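Local coordinates for protein galactose-1-phosphate uridylyltransferase (Pyrobaculum aerophilum str. IM2, PDB 6K9Z) that probably transfers uridylyl groups between UDP-glucose and hexose 1-phosphates such as galactose 1-phosphate, and binds zinc and iron, at residues 152-164 with 252-266. The protein carries 1 engineered substitution. Numbering follows the deposited sequence.
With FE (Fe (III) ion), chain E; ZN (zinc ion), chain D.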
ATOM      1  N   ARG A 152       9.151   2.086   4.224  1.00 17.29           N
ATOM      2  CA  ARG A 152       8.272   1.932   5.410  1.00 17.65           C
ATOM      3  C   ARG A 152       9.147   1.702   6.647  1.00 16.43           C
ATOM      4  O   ARG A 152       8.889   2.272   7.693  1.00 16.47           O
ATOM      5  CB  ARG A 152       7.280   0.789   5.219  1.00 18.28           C
ATOM      6  CG  ARG A 152       6.433   0.515   6.465  1.00 20.28           C
ATOM      7  CD  ARG A 152       5.231  -0.422   6.318  1.00 21.81           C
ATOM      8  NE  ARG A 152       4.322   0.277   5.477  1.00 23.56           N
ATOM      9  CZ  ARG A 152       3.503   1.211   5.880  1.00 24.84           C
ATOM     10  NH1 ARG A 152       3.365   1.475   7.153  1.00 25.36           N
ATOM     11  NH2 ARG A 152       2.753   1.838   4.993  1.00 27.78           N
ATOM     12  N   VAL A 153      10.227   0.941   6.471  1.00 17.39           N
ATOM     13  CA  VAL A 153      11.164   0.667   7.594  1.00 16.35           C
ATOM     14  C   VAL A 153      11.961   1.930   7.889  1.00 16.67           C
ATOM     15  O   VAL A 153      12.115   2.221   9.077  1.00 15.58           O
ATOM     16  CB  VAL A 153      12.060  -0.562   7.330  1.00 16.79           C
ATOM     17  CG1 VAL A 153      13.070  -0.744   8.481  1.00 16.37           C
ATOM     18  CG2 VAL A 153      11.175  -1.803   7.125  1.00 16.90           C
ATOM     19  N   ARG A 154      12.360   2.709   6.880  1.00 18.08           N
ATOM     20  CA  ARG A 154      13.052   3.993   7.113  1.00 19.55           C
ATOM     21  C   ARG A 154      12.164   4.870   8.001  1.00 18.90           C
ATOM     22  O   ARG A 154      12.711   5.520   8.899  1.00 18.27           O
ATOM     23  CB  ARG A 154      13.376   4.740   5.824  1.00 23.14           C
ATOM     24  CG  ARG A 154      14.144   6.049   6.022  1.00 26.94           C
ATOM     25  CD  ARG A 154      14.569   6.677   4.703  1.00 32.16           C
ATOM     26  NE  ARG A 154      15.727   6.053   3.992  1.00 37.56           N
ATOM     27  CZ  ARG A 154      15.667   5.134   2.962  1.00 40.46           C
ATOM     28  NH1 ARG A 154      14.509   4.640   2.544  1.00 38.29           N
ATOM     29  NH2 ARG A 154      16.794   4.715   2.368  1.00 46.14           N
ATOM     30  N   ALA A 155      10.877   5.025   7.675  1.00 18.61           N
ATOM     31  CA  ALA A 155       9.949   5.888   8.453  1.00 19.21           C
ATOM     32  C   ALA A 155       9.943   5.364   9.910  1.00 17.98           C
ATOM     33  O   ALA A 155      10.071   6.177  10.859  1.00 18.07           O
ATOM     34  CB  ALA A 155       8.573   5.860   7.840  1.00 20.05           C
ATOM     35  N   GLU A 156       9.888   4.037  10.093  1.00 16.46           N
ATOM     36  CA  GLU A 156       9.793   3.457  11.456  1.00 16.05           C
ATOM     37  C   GLU A 156      11.112   3.733  12.200  1.00 16.25           C
ATOM     38  O   GLU A 156      11.065   4.055  13.416  1.00 15.97           O
ATOM     39  CB  GLU A 156       9.510   1.965  11.437  1.00 15.64           C
ATOM     40  CG  GLU A 156       8.207   1.507  10.777  1.00 15.84           C
ATOM     41  CD  GLU A 156       7.721   0.121  11.153  1.00 16.22           C
ATOM     42  OE1 GLU A 156       8.476  -0.622  11.879  1.00 16.29           O
ATOM     43  OE2 GLU A 156       6.588  -0.245  10.758  1.00 16.61           O
ATOM     44  N   LEU A 157      12.236   3.612  11.513  1.00 16.51           N
ATOM     45  CA  LEU A 157      13.575   3.816  12.127  1.00 17.41           C
ATOM     46  C   LEU A 157      13.682   5.268  12.574  1.00 18.57           C
ATOM     47  O   LEU A 157      14.166   5.553  13.697  1.00 18.92           O
ATOM     48  CB  LEU A 157      14.636   3.468  11.099  1.00 17.95           C
ATOM     49  CG  LEU A 157      14.901   1.977  10.881  1.00 17.77           C
ATOM     50  CD1 LEU A 157      15.637   1.778   9.594  1.00 18.38           C
ATOM     51  CD2 LEU A 157      15.656   1.334  12.048  1.00 18.42           C
ATOM     52  N   GLN A 158      13.252   6.199  11.723  1.00 19.28           N
ATOM     53  CA  GLN A 158      13.384   7.621  12.044  1.00 21.30           C
ATOM     54  C   GLN A 158      12.490   7.915  13.260  1.00 21.23           C
ATOM     55  O   GLN A 158      12.962   8.576  14.201  1.00 21.59           O
ATOM     56  CB  GLN A 158      13.104   8.493  10.816  1.00 23.87           C
ATOM     57  CG  GLN A 158      13.263   9.974  11.119  1.00 27.22           C
ATOM     58  CD  GLN A 158      14.708  10.303  11.434  1.00 30.23           C
ATOM     59  OE1 GLN A 158      15.643   9.688  10.898  1.00 33.01           O
ATOM     60  NE2 GLN A 158      14.931  11.297  12.297  1.00 32.90           N
ATOM     61  N   ALA A 159      11.230   7.487  13.287  1.00 20.14           N
ATOM     62  CA  ALA A 159      10.357   7.777  14.447  1.00 21.03           C
ATOM     63  C   ALA A 159      10.951   7.123  15.707  1.00 20.62           C
ATOM     64  O   ALA A 159      10.888   7.779  16.766  1.00 22.31           O
ATOM     65  CB  ALA A 159       8.956   7.253  14.229  1.00 20.92           C
ATOM     66  N   SER A 160      11.421   5.885  15.589  1.00 19.59           N
ATOM     67  CA  SER A 160      11.976   5.088  16.710  1.00 19.86           C
ATOM     68  C   SER A 160      13.194   5.809  17.307  1.00 20.92           C
ATOM     69  O   SER A 160      13.296   5.956  18.558  1.00 22.16           O
ATOM     70  CB  SER A 160      12.324   3.727  16.282  1.00 18.63           C
ATOM     71  OG  SER A 160      11.164   2.992  15.937  1.00 18.47           O
ATOM     72  N   TYR A 161      14.072   6.287  16.443  1.00 21.53           N
ATOM     73  CA  TYR A 161      15.288   7.043  16.805  1.00 23.42           C
ATOM     74  C   TYR A 161      14.908   8.325  17.548  1.00 25.75           C
ATOM     75  O   TYR A 161      15.436   8.615  18.661  1.00 26.24           O
ATOM     76  CB  TYR A 161      16.090   7.392  15.551  1.00 23.83           C
ATOM     77  CG  TYR A 161      17.310   8.205  15.875  1.00 25.97           C
ATOM     78  CD1 TYR A 161      18.407   7.603  16.465  1.00 26.89           C
ATOM     79  CD2 TYR A 161      17.376   9.560  15.618  1.00 27.23           C
ATOM     80  CE1 TYR A 161      19.541   8.330  16.801  1.00 28.51           C
ATOM     81  CE2 TYR A 161      18.509  10.296  15.948  1.00 29.85           C
ATOM     82  CZ  TYR A 161      19.605   9.672  16.508  1.00 30.09           C
ATOM     83  OH  TYR A 161      20.719  10.415  16.813  1.00 32.85           O
ATOM     84  N   GLU A 162      13.981   9.091  16.971  1.00 26.60           N
ATOM     85  CA  GLU A 162      13.583  10.414  17.528  1.00 29.92           C
ATOM     86  C   GLU A 162      12.983  10.196  18.926  1.00 30.41           C
ATOM     87  O   GLU A 162      13.229  11.033  19.816  1.00 32.06           O
ATOM     88  CB  GLU A 162      12.597  11.143  16.600  1.00 31.43           C
ATOM     89  CG  GLU A 162      13.244  11.651  15.318  1.00 32.99           C
ATOM     90  CD  GLU A 162      12.360  12.459  14.360  1.00 35.79           C
ATOM     91  OE1 GLU A 162      11.312  12.973  14.771  1.00 39.69           O
ATOM     92  OE2 GLU A 162      12.766  12.623  13.200  1.00 37.59           O
ATOM     93  N   TRP A 163      12.171   9.156  19.077  1.00 29.55           N
ATOM     94  CA  TRP A 163      11.529   8.815  20.362  1.00 31.48           C
ATOM     95  C   TRP A 163      12.619   8.526  21.394  1.00 32.10           C
ATOM     96  O   TRP A 163      12.534   9.065  22.506  1.00 33.34           O
ATOM     97  CB  TRP A 163      10.596   7.617  20.247  1.00 31.95           C
ATOM     98  CG  TRP A 163      10.272   7.093  21.615  1.00 35.64           C
ATOM     99  CD1 TRP A 163      11.050   6.298  22.422  1.00 37.37           C
ATOM    100  CD2 TRP A 163       9.087   7.357  22.357  1.00 38.03           C
ATOM    101  NE1 TRP A 163      10.428   6.047  23.619  1.00 38.52           N
ATOM    102  CE2 TRP A 163       9.224   6.695  23.606  1.00 40.73           C
ATOM    103  CE3 TRP A 163       7.937   8.089  22.071  1.00 39.70           C
ATOM    104  CZ2 TRP A 163       8.248   6.746  24.589  1.00 42.22           C
ATOM    105  CZ3 TRP A 163       6.979   8.146  23.044  1.00 43.27           C
ATOM    106  CH2 TRP A 163       7.132   7.476  24.273  1.00 44.46           C
ATOM    107  N   TYR A 164      13.567   7.659  21.017  1.00 30.39           N
ATOM    108  CA  TYR A 164      14.687   7.167  21.866  1.00 31.37           C
ATOM    109  C   TYR A 164      15.538   8.350  22.343  1.00 33.81           C
ATOM    110  O   TYR A 164      15.874   8.463  23.569  1.00 35.24           O
ATOM    111  CB  TYR A 164      15.514   6.150  21.070  1.00 29.96           C
ATOM    112  CG  TYR A 164      16.609   5.497  21.857  1.00 31.77           C
ATOM    113  CD1 TYR A 164      16.361   4.347  22.590  1.00 32.68           C
ATOM    114  CD2 TYR A 164      17.879   6.024  21.872  1.00 34.17           C
ATOM    115  CE1 TYR A 164      17.356   3.752  23.341  1.00 34.26           C
ATOM    116  CE2 TYR A 164      18.881   5.462  22.648  1.00 36.67           C
ATOM    117  CZ  TYR A 164      18.619   4.308  23.370  1.00 36.46           C
ATOM    118  OH  TYR A 164      19.608   3.726  24.117  1.00 38.88           O
ATOM    119  N   HIS A 252      10.334  -6.602   9.963  1.00 13.12           N
ATOM    120  CA  HIS A 252      10.850  -5.227  10.163  1.00 12.92           C
ATOM    121  C   HIS A 252      12.033  -5.377  11.118  1.00 13.63           C
ATOM    122  O   HIS A 252      11.793  -5.704  12.288  1.00 15.07           O
ATOM    123  CB  HIS A 252       9.736  -4.356  10.728  1.00 12.83           C
ATOM    124  CG  HIS A 252       8.749  -3.947   9.698  1.00 12.83           C
ATOM    125  ND1 HIS A 252       7.669  -3.134  10.003  1.00 13.49           N
ATOM    126  CD2 HIS A 252       8.739  -4.160   8.366  1.00 12.95           C
ATOM    127  CE1 HIS A 252       7.005  -2.898   8.877  1.00 13.25           C
ATOM    128  NE2 HIS A 252       7.606  -3.510   7.845  1.00 12.93           N
ATOM    129  N   GLN A 253      13.244  -5.156  10.605  1.00 13.58           N
ATOM    130  CA  GLN A 253      14.454  -5.205  11.455  1.00 13.95           C
ATOM    131  C   GLN A 253      15.329  -4.001  11.128  1.00 14.06           C
ATOM    132  O   GLN A 253      15.084  -3.254  10.181  1.00 14.35           O
ATOM    133  CB  GLN A 253      15.145  -6.549  11.298  1.00 14.10           C
ATOM    134  CG  GLN A 253      15.738  -6.797   9.929  1.00 14.52           C
ATOM    135  CD  GLN A 253      16.558  -8.066   9.889  1.00 15.36           C
ATOM    136  OE1 GLN A 253      17.250  -8.388  10.840  1.00 15.94           O
ATOM    137  NE2 GLN A 253      16.515  -8.786   8.782  1.00 14.78           N
ATOM    138  N   ALA A 254      16.386  -3.838  11.880  1.00 14.35           N
ATOM    139  CA  ALA A 254      17.404  -2.833  11.575  1.00 14.65           C
ATOM    140  C   ALA A 254      18.023  -3.065  10.201  1.00 14.88           C
ATOM    141  O   ALA A 254      18.192  -4.185   9.687  1.00 14.60           O
ATOM    142  CB  ALA A 254      18.482  -2.852  12.613  1.00 15.37           C
ATOM    143  N   PRO A 255      18.547  -1.968   9.628  1.00 15.33           N
ATOM    144  CA  PRO A 255      19.423  -2.113   8.482  1.00 15.62           C
ATOM    145  C   PRO A 255      20.656  -2.939   8.852  1.00 16.76           C
ATOM    146  O   PRO A 255      21.032  -2.979  10.038  1.00 16.27           O
ATOM    147  CB  PRO A 255      19.812  -0.707   8.085  1.00 16.26           C
ATOM    148  CG  PRO A 255      18.811   0.166   8.846  1.00 16.55           C
ATOM    149  CD  PRO A 255      18.482  -0.582  10.136  1.00 15.87           C
ATOM    150  N   LEU A 256      21.318  -3.478   7.828  1.00 17.11           N
ATOM    151  CA  LEU A 256      22.616  -4.159   8.004  1.00 18.32           C
ATOM    152  C   LEU A 256      23.674  -3.091   8.201  1.00 19.29           C
ATOM    153  O   LEU A 256      23.580  -1.998   7.639  1.00 18.87           O
ATOM    154  CB  LEU A 256      22.891  -5.025   6.782  1.00 18.72           C
ATOM    155  CG  LEU A 256      21.777  -6.008   6.459  1.00 18.35           C
ATOM    156  CD1 LEU A 256      22.233  -6.967   5.386  1.00 18.90           C
ATOM    157  CD2 LEU A 256      21.301  -6.769   7.696  1.00 18.00           C
ATOM    158  N   PRO A 257      24.776  -3.400   8.908  1.00 20.00           N
ATOM    159  CA  PRO A 257      25.008  -4.713   9.521  1.00 20.45           C
ATOM    160  C   PRO A 257      24.958  -4.700  11.054  1.00 21.27           C
ATOM    161  O   PRO A 257      25.355  -5.734  11.626  1.00 21.60           O
ATOM    162  CB  PRO A 257      26.468  -4.983   9.135  1.00 21.45           C
ATOM    163  CG  PRO A 257      27.074  -3.608   9.230  1.00 21.86           C
ATOM    164  CD  PRO A 257      25.992  -2.596   8.888  1.00 21.20           C
ATOM    165  N   ARG A 258      24.525  -3.593  11.672  1.00 21.49           N
ATOM    166  CA  ARG A 258      24.755  -3.429  13.141  1.00 23.77           C
ATOM    167  C   ARG A 258      23.469  -3.260  13.938  1.00 21.83           C
ATOM    168  O   ARG A 258      22.539  -2.513  13.570  1.00 19.75           O
ATOM    169  CB  ARG A 258      25.799  -2.362  13.464  1.00 27.97           C
ATOM    170  CG  ARG A 258      25.379  -0.915  13.367  1.00 30.95           C
ATOM    171  CD  ARG A 258      26.583   0.003  13.619  1.00 34.58           C
ATOM    172  NE  ARG A 258      27.671  -0.209  12.652  1.00 37.83           N
ATOM    173  CZ  ARG A 258      27.653   0.230  11.400  1.00 36.64           C
ATOM    174  NH1 ARG A 258      26.631   0.939  10.973  1.00 42.07           N
ATOM    175  NH2 ARG A 258      28.645  -0.004  10.570  1.00 35.78           N
ATOM    176  N   PRO A 259      23.406  -3.975  15.081  1.00 20.92           N
ATOM    177  CA  PRO A 259      22.343  -3.773  16.043  1.00 20.46           C
ATOM    178  C   PRO A 259      22.104  -2.285  16.358  1.00 20.69           C
ATOM    179  O   PRO A 259      23.058  -1.465  16.379  1.00 20.29           O
ATOM    180  CB  PRO A 259      22.784  -4.561  17.266  1.00 21.20           C
ATOM    181  CG  PRO A 259      23.652  -5.672  16.692  1.00 21.60           C
ATOM    182  CD  PRO A 259      24.317  -5.052  15.481  1.00 22.10           C
ATOM    183  N   THR A 260      20.842  -1.977  16.649  1.00 19.29           N
ATOM    184  CA  THR A 260      20.378  -0.630  17.061  1.00 20.63           C
ATOM    185  C   THR A 260      19.727  -0.677  18.444  1.00 20.57           C
ATOM    186  O   THR A 260      18.861  -1.476  18.628  1.00 20.20           O
ATOM    187  CB  THR A 260      19.323  -0.069  16.118  1.00 19.74           C
ATOM    188  OG1 THR A 260      18.237  -0.989  15.996  1.00 20.11           O
ATOM    189  CG2 THR A 260      19.902   0.149  14.742  1.00 20.19           C
ATOM    190  N   GLN A 261      20.060   0.287  19.304  1.00 21.54           N
ATOM    191  CA  GLN A 261      19.436   0.439  20.642  1.00 22.69           C
ATOM    192  C   GLN A 261      17.987   0.931  20.494  1.00 21.26           C
ATOM    193  O   GLN A 261      17.208   0.666  21.407  1.00 20.67           O
ATOM    194  CB  GLN A 261      20.254   1.421  21.480  1.00 25.37           C
ATOM    195  CG  GLN A 261      21.500   0.799  22.083  1.00 29.85           C
ATOM    196  CD  GLN A 261      22.291   1.846  22.854  1.00 34.37           C
ATOM    197  OE1 GLN A 261      22.425   3.001  22.429  1.00 40.57           O
ATOM    198  NE2 GLN A 261      22.775   1.468  24.025  1.00 37.85           N
ATOM    199  N   TYR A 262      17.643   1.620  19.403  1.00 20.78           N
ATOM    200  CA  TYR A 262      16.405   2.445  19.297  1.00 20.88           C
ATOM    201  C   TYR A 262      15.352   1.738  18.445  1.00 19.66           C
ATOM    202  O   TYR A 262      14.161   2.171  18.457  1.00 19.71           O
ATOM    203  CB  TYR A 262      16.678   3.816  18.677  1.00 22.14           C
ATOM    204  CG  TYR A 262      17.409   3.789  17.358  1.00 23.28           C
ATOM    205  CD1 TYR A 262      18.799   3.821  17.328  1.00 25.06           C
ATOM    206  CD2 TYR A 262      16.718   3.723  16.151  1.00 24.04           C
ATOM    207  CE1 TYR A 262      19.495   3.791  16.137  1.00 26.54           C
ATOM    208  CE2 TYR A 262      17.411   3.664  14.952  1.00 25.80           C
ATOM    209  CZ  TYR A 262      18.789   3.707  14.954  1.00 26.77           C
ATOM    210  OH  TYR A 262      19.489   3.666  13.790  1.00 31.07           O
ATOM    211  N   TYR A 263      15.775   0.704  17.731  1.00 18.28           N
ATOM    212  CA  TYR A 263      14.832  -0.092  16.916  1.00 16.75           C
ATOM    213  C   TYR A 263      14.860  -1.544  17.356  1.00 16.53           C
ATOM    214  O   TYR A 263      15.833  -2.030  17.924  1.00 17.03           O
ATOM    215  CB  TYR A 263      15.123   0.070  15.434  1.00 16.01           C
ATOM    216  CG  TYR A 263      13.993  -0.371  14.518  1.00 15.46           C
ATOM    217  CD1 TYR A 263      12.815   0.347  14.453  1.00 15.62           C
ATOM    218  CD2 TYR A 263      14.146  -1.422  13.621  1.00 15.49           C
ATOM    219  CE1 TYR A 263      11.810   0.036  13.545  1.00 14.83           C
ATOM    220  CE2 TYR A 263      13.123  -1.781  12.738  1.00 14.92           C
ATOM    221  CZ  TYR A 263      11.962  -1.042  12.699  1.00 14.55           C
ATOM    222  OH  TYR A 263      10.994  -1.373  11.773  1.00 14.72           O
ATOM    223  N   HIS A 264      13.670  -2.143  17.272  1.00 16.34           N
ATOM    224  CA  HIS A 264      13.352  -3.508  17.765  1.00 15.87           C
ATOM    225  C   HIS A 264      12.701  -4.307  16.631  1.00 15.15           C
ATOM    226  O   HIS A 264      11.681  -3.838  16.100  1.00 14.23           O
ATOM    227  CB  HIS A 264      12.405  -3.315  18.957  1.00 16.90           C
ATOM    228  CG  HIS A 264      12.224  -4.468  19.883  1.00 16.53           C
ATOM    229  ND1 HIS A 264      12.161  -4.294  21.247  1.00 17.46           N
ATOM    230  CD2 HIS A 264      12.017  -5.780  19.660  1.00 15.84           C
ATOM    231  CE1 HIS A 264      11.953  -5.452  21.828  1.00 17.31           C
ATOM    232  NE2 HIS A 264      11.860  -6.379  20.878  1.00 16.72           N
ATOM    233  N   LEU A 265      13.250  -5.553  16.404  1.00 14.82           N
ATOM    234  CA  LEU A 265      12.740  -6.235  15.207  1.00 14.49           C
ATOM    235  C   LEU A 265      11.345  -6.749  15.506  1.00 14.07           C
ATOM    236  O   LEU A 265      10.991  -7.024  16.717  1.00 14.50           O
ATOM    237  CB  LEU A 265      13.653  -7.377  14.771  1.00 15.34           C
ATOM    238  CG  LEU A 265      13.862  -8.535  15.731  1.00 15.95           C
ATOM    239  CD1 LEU A 265      12.740  -9.555  15.744  1.00 16.27           C
ATOM    240  CD2 LEU A 265      15.164  -9.275  15.357  1.00 16.87           C
ATOM    241  N   HIS A 266      10.519  -7.003  14.557  1.00 13.37           N
ATOM    242  CA  HIS A 266       9.159  -7.572  14.758  1.00 12.74           C
ATOM    243  C   HIS A 266       8.694  -8.128  13.415  1.00 12.75           C
ATOM    244  O   HIS A 266       9.097  -7.537  12.357  1.00 12.82           O
ATOM    245  CB  HIS A 266       8.187  -6.524  15.323  1.00 12.94           C
ATOM    246  CG  HIS A 266       8.247  -5.196  14.618  1.00 12.51           C
ATOM    247  ND1 HIS A 266       9.277  -4.266  14.833  1.00 12.38           N
ATOM    248  CD2 HIS A 266       7.407  -4.619  13.740  1.00 12.63           C
ATOM    249  CE1 HIS A 266       9.052  -3.190  14.088  1.00 13.83           C
ATOM    250  NE2 HIS A 266       7.898  -3.341  13.458  1.00 12.50           N
TER
HETATM  251 FE    FE E 403       6.869  -2.187  11.870  1.00 14.53          FE
HETATM  252 ZN    ZN D 402      13.237  -2.506  22.285  1.00 18.40          ZN
HETATM  253  O   HOH W   1      12.528   3.729  19.994  1.00 21.74           O
HETATM  254  O   HOH W   2       5.711  -1.062  13.417  1.00 15.61           O
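Glu156 and Tyr263 meet where residues 152-164 of helix 151-167 lie against segment 252-266, a loop with the strand ends that flank it, and their pairing illustrates how a second-shell hydroxyl can position a metal ligand. The carboxylate chelates the iron ion through both oxygens, OE1 at 2.2 Å, while Tyr263 OH donates to Glu156 OE1 over 2.6 Å, on its anti side but 33° out of the carboxylate plane. His252 ND1 and His266 NE2 bind the same ion, the carboxylate standing almost perpendicular to the His252 ring; Glu268 and a water are further ligands. His252 NE2 is hydrogen-bonded to Gly288 O of the second subunit, which places the site at the subunit interface. Packing is tight around the tyrosine. Leu157 CD2 sits over one face of its ring, 3.4 Å from Tyr263 CG, in a CH-pi contact, whereas Ser160 OG lies at the ring's edge. The other methyl, Leu157 CD1, rests against Pro255 CG at 3.6 Å. A phenylalanine in place of Tyr263 would probably leave Glu156 OE1 without its hydroxyl donor, the iron alone of the two still gripping that oxygen.

The loop joins neighbouring antiparallel strands 247-252 and 266-271 of the half-barrel sheet; the helix lies across this connection and supplies Glu156 to an iron held where the two strands meet the loop. His264, in the same loop, binds the zinc of the Cys170, Cys173 and His211 site.

Farther along the helix the contact moves toward solvent. Tyr161, its CG anti to the backbone N (chi1 178°), turns its ring edge to the face of Tyr262 in a T-shaped pair, centroids 5.2 Å apart. Tyr164 CB packs 3.5 Å from Tyr262 CB, and a water donates to both Ser160 O and Tyr262 O. Beyond lies the exposed Gln261, its OE1 3.4 Å from Tyr164 OH.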